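Local atomic coordinates of bradyzoite pseudokinase 1 (Toxoplasma gondii, PDB entry 6M7Z), a protein that regulates membrane ultrastructure of the Toxoplasma parasitophorous vacuole, as a divergent kinase that lacks the glycine-rich loop. Residues Trp15-Tyr20 against Glu94-Arg99; Arg81-Leu86 against Glu115-Phe120. All blocks are in the same frame, centred on the assembly; numbering follows the deposited sequence.

Contact 1. Residues Trp15-Tyr20 against Glu94-Arg99. With EDO (1,2-ethanediol), chain H.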
loop_
_atom_site.group_PDB
_atom_site.type_symbol
_atom_site.label_atom_id
_atom_site.label_comp_id
_atom_site.label_asym_id
_atom_site.label_seq_id
_atom_site.Cartn_x
_atom_site.Cartn_y
_atom_site.Cartn_z
ATOM N N TRP A 15 0.054 8.284 26.723
ATOM C CA TRP A 15 0.925 7.379 27.483
ATOM C C TRP A 15 0.921 5.979 26.848
ATOM O O TRP A 15 1.958 5.295 26.845
ATOM C CB TRP A 15 0.531 7.344 28.966
ATOM C CG TRP A 15 1.469 6.520 29.798
ATOM C CD1 TRP A 15 2.659 6.936 30.330
ATOM C CD2 TRP A 15 1.311 5.145 30.206
ATOM N NE1 TRP A 15 3.243 5.927 31.050
ATOM C CE2 TRP A 15 2.452 4.809 30.975
ATOM C CE3 TRP A 15 0.331 4.163 30.000
ATOM C CZ2 TRP A 15 2.626 3.544 31.545
ATOM C CZ3 TRP A 15 0.509 2.912 30.557
ATOM C CH2 TRP A 15 1.642 2.609 31.319
ATOM N N SER A 16 -0.228 5.563 26.300
ATOM C CA SER A 16 -0.324 4.286 25.567
ATOM C C SER A 16 0.656 4.267 24.386
ATOM O O SER A 16 1.372 3.283 24.220
ATOM C CB SER A 16 -1.725 4.010 25.068
ATOM O OG SER A 16 -2.687 4.240 26.065
ATOM N N TRP A 17 0.654 5.347 23.576
ATOM C CA TRP A 17 1.473 5.438 22.368
ATOM C C TRP A 17 2.956 5.471 22.748
ATOM O O TRP A 17 3.776 4.803 22.100
ATOM C CB TRP A 17 1.105 6.668 21.524
ATOM C CG TRP A 17 -0.205 6.520 20.829
ATOM C CD1 TRP A 17 -1.331 7.261 21.020
ATOM C CD2 TRP A 17 -0.544 5.525 19.854
ATOM N NE1 TRP A 17 -2.342 6.802 20.214
ATOM C CE2 TRP A 17 -1.890 5.734 19.493
ATOM C CE3 TRP A 17 0.155 4.477 19.252
ATOM C CZ2 TRP A 17 -2.549 4.934 18.562
ATOM C CZ3 TRP A 17 -0.494 3.678 18.334
ATOM C CH2 TRP A 17 -1.831 3.900 18.000
ATOM N N MET A 18 3.278 6.243 23.796
ATOM C CA MET A 18 4.645 6.349 24.251
ATOM C C MET A 18 5.126 4.974 24.731
ATOM O O MET A 18 6.253 4.543 24.424
ATOM C CB MET A 18 4.783 7.365 25.389
ATOM C CG MET A 18 6.230 7.630 25.775
ATOM S SD MET A 18 7.165 8.357 24.406
ATOM C CE MET A 18 8.855 8.121 24.958
ATOM N N SER A 19 4.264 4.299 25.491
ATOM C CA SER A 19 4.559 2.950 25.977
ATOM C C SER A 19 4.789 2.017 24.783
ATOM O O SER A 19 5.754 1.258 24.770
ATOM C CB SER A 19 3.469 2.426 26.881
ATOM O OG SER A 19 3.743 2.765 28.240
ATOM N N TYR A 20 3.919 2.108 23.768
ATOM C CA TYR A 20 4.018 1.226 22.615
ATOM C C TYR A 20 5.319 1.475 21.849
ATOM O O TYR A 20 5.938 0.538 21.360
ATOM C CB TYR A 20 2.831 1.351 21.667
ATOM C CG TYR A 20 2.749 0.166 20.739
ATOM C CD1 TYR A 20 2.133 -1.012 21.134
ATOM C CD2 TYR A 20 3.327 0.209 19.479
ATOM C CE1 TYR A 20 2.065 -2.107 20.290
ATOM C CE2 TYR A 20 3.241 -0.865 18.614
ATOM C CZ TYR A 20 2.620 -2.035 19.026
ATOM O OH TYR A 20 2.532 -3.125 18.201
ATOM N N GLU A 94 1.703 3.392 12.254
ATOM C CA GLU A 94 1.759 2.426 11.178
ATOM C C GLU A 94 2.336 1.101 11.699
ATOM O O GLU A 94 1.791 0.034 11.425
ATOM C CB GLU A 94 2.524 2.985 9.976
ATOM C CG GLU A 94 2.283 2.180 8.718
ATOM C CD GLU A 94 2.977 2.662 7.449
ATOM O OE1 GLU A 94 3.716 3.716 7.521
ATOM O OE2 GLU A 94 2.784 1.995 6.389
ATOM N N PRO A 95 3.462 1.090 12.452
ATOM C CA PRO A 95 3.920 -0.151 13.086
ATOM C C PRO A 95 2.833 -0.834 13.930
ATOM O O PRO A 95 2.694 -2.076 13.901
ATOM C CB PRO A 95 5.087 0.313 13.963
ATOM C CG PRO A 95 5.611 1.560 13.235
ATOM C CD PRO A 95 4.376 2.230 12.676
ATOM N N TYR A 96 2.059 -0.031 14.669
ATOM C CA TYR A 96 0.986 -0.567 15.484
ATOM C C TYR A 96 -0.023 -1.319 14.599
ATOM O O TYR A 96 -0.389 -2.447 14.924
ATOM C CB TYR A 96 0.313 0.559 16.273
ATOM C CG TYR A 96 -0.805 0.105 17.172
ATOM C CD1 TYR A 96 -2.091 -0.037 16.699
ATOM C CD2 TYR A 96 -0.575 -0.192 18.500
ATOM C CE1 TYR A 96 -3.125 -0.429 17.535
ATOM C CE2 TYR A 96 -1.587 -0.617 19.341
ATOM C CZ TYR A 96 -2.872 -0.740 18.857
ATOM O OH TYR A 96 -3.883 -1.160 19.675
ATOM N N LEU A 97 -0.490 -0.697 13.505
ATOM C CA LEU A 97 -1.425 -1.365 12.595
ATOM C C LEU A 97 -0.854 -2.710 12.146
ATOM O O LEU A 97 -1.558 -3.703 12.180
ATOM C CB LEU A 97 -1.712 -0.512 11.359
ATOM C CG LEU A 97 -2.549 0.743 11.560
ATOM C CD1 LEU A 97 -2.906 1.344 10.196
ATOM C CD2 LEU A 97 -3.832 0.464 12.332
ATOM N N TYR A 98 0.412 -2.729 11.728
ATOM C CA TYR A 98 1.005 -3.951 11.175
ATOM C C TYR A 98 1.106 -5.038 12.245
ATOM O O TYR A 98 0.879 -6.200 11.925
ATOM C CB TYR A 98 2.357 -3.676 10.502
ATOM C CG TYR A 98 2.221 -3.274 9.054
ATOM C CD1 TYR A 98 1.893 -4.211 8.092
ATOM C CD2 TYR A 98 2.393 -1.964 8.644
ATOM C CE1 TYR A 98 1.764 -3.870 6.755
ATOM C CE2 TYR A 98 2.266 -1.603 7.312
ATOM C CZ TYR A 98 1.957 -2.561 6.355
ATOM O OH TYR A 98 1.830 -2.219 5.035
ATOM N N ARG A 99 1.415 -4.656 13.494
ATOM C CA ARG A 99 1.701 -5.631 14.563
ATOM C C ARG A 99 0.418 -6.107 15.270
ATOM O O ARG A 99 0.376 -7.246 15.725
ATOM C CB ARG A 99 2.659 -5.023 15.587
ATOM C CG ARG A 99 4.069 -4.812 15.055
ATOM C CD ARG A 99 4.879 -3.870 15.930
ATOM N NE ARG A 99 5.364 -4.518 17.136
ATOM C CZ ARG A 99 6.452 -5.281 17.204
ATOM N NH1 ARG A 99 7.151 -5.570 16.117
ATOM N NH2 ARG A 99 6.833 -5.765 18.369
HETATM C C1 EDO H . 7.330 4.497 10.512
HETATM O O1 EDO H . 8.645 4.022 10.158
HETATM C C2 EDO H . 6.489 4.605 9.241
HETATM O O2 EDO H . 5.143 5.039 9.497
#
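Tyr96 plays two opposite parts in one aromatic cluster: its face receives the edge of Trp17, while its own edge points at the face of Tyr20. Both pairs are T-shaped. The six-membered ring of Trp17 stands at 70° to Tyr96, with CZ3 of Trp17 3.8 Å from CG of Tyr96. On the second pair, CD2 of Tyr96 sits almost over the middle of the Tyr20 ring, 3.7 Å from Tyr20 CE1, and the planes meet at 67°. Tyr96 gets there with CG anti to its backbone N (chi1 -179°), which sends the ring straight off helix 88-101 toward helix 14-23. The axes of the two helical segments pass 11.7 Å apart, and these rings bridge that distance. Beyond the cluster, Tyr20 OH packs against the arginine stem, 3.2 Å from Arg99 CB, and takes a weak, bent hydrogen bond from Arg99 NE at 3.3 Å. Stronger partners hold these polar ends: Glu100 for the Tyr20 hydroxyl and Glu115 for the Arg99 guanidinium. Nearer the segment's start, Glu94 OE1 accepts a hydrogen bond from O2 of an ethanediol, probably from the crystallisation liquor. Its OE2 salt-bridges Lys79, consistent with the strand-lysine to helix-C-glutamate pair of the protein kinase fold.

Contact 2. Residues Arg81-Leu86 against Glu115-Phe120; sequences RLINLL and EYRGAF
Arg117 brings its CG within 4.1 Å of Ile83 CD1 at the turn of the beta-hairpin joining strands 114-117 and 121-127 of the kinase N-lobe sheet, a hairpin paired through the backbones of Tyr116 and Tyr123; the end of strand 76-82 runs past. The Arg117 chain bends at chi3, and its guanidinium is tied to Lys22 O rather than to the neighbouring strand end. Next comes the turn itself. Gly118 and Ala119 offer only backbone carbonyls to Ile83, with Gly118 O 4.1 Å from Ile83 CD1. Ala119 N is engaged by Glu29, while its methyl lies over the centre of the Phe120 ring, 3.7 Å above the plane. The ring itself turns off from the 81-86 segment, and Phe120 meets it mainly through its backbone carbonyl. The carbonyl carbon of Phe120 is 3.8 Å from Ile83 CD1; the isoleucine reaches this far because CG1 lies anti to its own carbonyl carbon (chi1 -69°) and the chain continues extended. Leu82 adds CD1, 3.6 Å from Phe120 O, and a CA-H...O contact to the same oxygen. That oxygen is gripped by Ile83 N at 2.8 Å in an almost straight bond (172° at the hydrogen), the donor lying above the carbonyl plane.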
loop_
_atom_site.group_PDB
_atom_site.type_symbol
_atom_site.label_atom_id
_atom_site.label_comp_id
_atom_site.label_asym_id
_atom_site.label_seq_id
_atom_site.Cartn_x
_atom_site.Cartn_y
_atom_site.Cartn_z
ATOM N N ARG A 81 10.596 7.268 10.001
ATOM C CA ARG A 81 9.952 8.460 10.540
ATOM C C ARG A 81 10.746 8.929 11.764
ATOM O O ARG A 81 11.206 8.116 12.588
ATOM C CB ARG A 81 8.511 8.200 10.986
ATOM C CG ARG A 81 7.463 8.143 9.879
ATOM C CD ARG A 81 6.046 8.077 10.384
ATOM N NE ARG A 81 5.038 8.688 9.509
ATOM C CZ ARG A 81 4.327 8.033 8.593
ATOM N NH1 ARG A 81 4.663 6.795 8.263
ATOM N NH2 ARG A 81 3.260 8.601 8.047
ATOM N N LEU A 82 10.871 10.252 11.889
ATOM C CA LEU A 82 11.496 10.874 13.029
ATOM C C LEU A 82 10.567 10.728 14.241
ATOM O O LEU A 82 9.390 11.053 14.157
ATOM C CB LEU A 82 11.739 12.343 12.689
ATOM C CG LEU A 82 12.768 13.070 13.555
ATOM C CD1 LEU A 82 14.168 12.501 13.345
ATOM C CD2 LEU A 82 12.735 14.571 13.292
ATOM N N ILE A 83 11.096 10.199 15.348
ATOM C CA ILE A 83 10.348 10.110 16.604
ATOM C C ILE A 83 10.130 11.528 17.151
ATOM O O ILE A 83 11.073 12.296 17.309
ATOM C CB ILE A 83 11.077 9.228 17.628
ATOM C CG1 ILE A 83 11.075 7.755 17.189
ATOM C CG2 ILE A 83 10.469 9.417 19.015
ATOM C CD1 ILE A 83 12.045 6.879 17.986
ATOM N N ASN A 84 8.868 11.857 17.415
ATOM C CA ASN A 84 8.469 13.105 18.033
ATOM C C ASN A 84 7.964 12.785 19.440
ATOM O O ASN A 84 6.941 12.125 19.577
ATOM C CB ASN A 84 7.393 13.797 17.199
ATOM C CG ASN A 84 6.977 15.145 17.747
ATOM O OD1 ASN A 84 7.408 15.544 18.819
ATOM N ND2 ASN A 84 6.120 15.859 17.036
ATOM N N LEU A 85 8.669 13.255 20.467
ATOM C CA LEU A 85 8.342 12.909 21.871
ATOM C C LEU A 85 7.079 13.657 22.363
ATOM O O LEU A 85 6.497 13.265 23.358
ATOM C CB LEU A 85 9.555 13.226 22.757
ATOM C CG LEU A 85 10.862 12.519 22.394
ATOM C CD1 LEU A 85 12.031 13.174 23.134
ATOM C CD2 LEU A 85 10.794 11.011 22.667
ATOM N N LEU A 86 6.645 14.713 21.658
ATOM C CA LEU A 86 5.377 15.404 21.958
ATOM C C LEU A 86 4.177 14.698 21.303
ATOM O O LEU A 86 3.051 14.925 21.716
ATOM C CB LEU A 86 5.454 16.856 21.484
ATOM C CG LEU A 86 6.587 17.672 22.104
ATOM C CD1 LEU A 86 6.577 19.093 21.565
ATOM C CD2 LEU A 86 6.514 17.658 23.620
ATOM N N GLU A 115 9.208 -4.252 12.098
ATOM C CA GLU A 115 9.130 -2.879 12.609
ATOM C C GLU A 115 10.153 -2.728 13.737
ATOM O O GLU A 115 10.235 -3.571 14.600
ATOM C CB GLU A 115 7.719 -2.559 13.113
ATOM C CG GLU A 115 6.606 -3.065 12.202
ATOM C CD GLU A 115 6.317 -4.566 12.244
ATOM O OE1 GLU A 115 6.593 -5.212 13.292
ATOM O OE2 GLU A 115 5.800 -5.093 11.245
ATOM N N TYR A 116 10.920 -1.635 13.714
ATOM C CA TYR A 116 11.988 -1.403 14.682
ATOM C C TYR A 116 12.020 0.070 15.098
ATOM O O TYR A 116 11.437 0.920 14.466
ATOM C CB TYR A 116 13.337 -1.847 14.117
ATOM C CG TYR A 116 13.370 -3.296 13.715
ATOM C CD1 TYR A 116 12.922 -3.692 12.466
ATOM C CD2 TYR A 116 13.785 -4.283 14.606
ATOM C CE1 TYR A 116 12.913 -5.023 12.086
ATOM C CE2 TYR A 116 13.821 -5.618 14.229
ATOM C CZ TYR A 116 13.377 -5.992 12.967
ATOM O OH TYR A 116 13.397 -7.311 12.600
ATOM N N ARG A 117 12.713 0.327 16.205
ATOM C CA ARG A 117 12.963 1.634 16.750
ATOM C C ARG A 117 14.477 1.773 16.907
ATOM O O ARG A 117 15.127 0.873 17.390
ATOM C CB ARG A 117 12.244 1.779 18.092
ATOM C CG ARG A 117 12.758 2.917 18.956
ATOM C CD ARG A 117 12.005 3.123 20.250
ATOM N NE ARG A 117 12.079 1.914 21.049
ATOM C CZ ARG A 117 13.137 1.544 21.763
ATOM N NH1 ARG A 117 14.238 2.272 21.750
ATOM N NH2 ARG A 117 13.093 0.447 22.494
ATOM N N GLY A 118 15.035 2.888 16.431
ATOM C CA GLY A 118 16.376 3.311 16.773
ATOM C C GLY A 118 16.324 4.370 17.846
ATOM O O GLY A 118 15.316 4.514 18.499
ATOM N N ALA A 119 17.403 5.138 17.992
ATOM C CA ALA A 119 17.439 6.245 18.969
ATOM C C ALA A 119 16.451 7.362 18.587
ATOM O O ALA A 119 15.800 7.890 19.455
ATOM C CB ALA A 119 18.846 6.769 19.091
ATOM N N PHE A 120 16.359 7.730 17.304
ATOM C CA PHE A 120 15.518 8.897 16.882
ATOM C C PHE A 120 14.557 8.576 15.721
ATOM O O PHE A 120 13.813 9.466 15.317
ATOM C CB PHE A 120 16.402 10.078 16.470
ATOM C CG PHE A 120 17.678 10.197 17.260
ATOM C CD1 PHE A 120 17.662 10.653 18.577
ATOM C CD2 PHE A 120 18.892 9.831 16.694
ATOM C CE1 PHE A 120 18.838 10.764 19.308
ATOM C CE2 PHE A 120 20.069 9.938 17.427
ATOM C CZ PHE A 120 20.041 10.412 18.728
#

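The two contacts lie about 11 Å apart, centre to centre, in the N-lobe of the kinase fold, and their segments alternate along the chain: 15-20, 81-86, 94-99, 115-120. Helix 88-101 follows strand 76-82 and leads on to strand 114-117, so contact 1 packs helix 14-23 against a helix whose neighbours in sequence meet in contact 2. They touch directly. Arg99 NH1 and Glu115 OE1 are 2.9 Å apart in a salt bridge, Pro95 CB packs 4.0 Å from Glu115 CB, and Glu94 OE1 has a longer, weak ion pair with Arg81 NH1. The helix is thus held between the four-stranded sheet and the N-terminal helix 14-23.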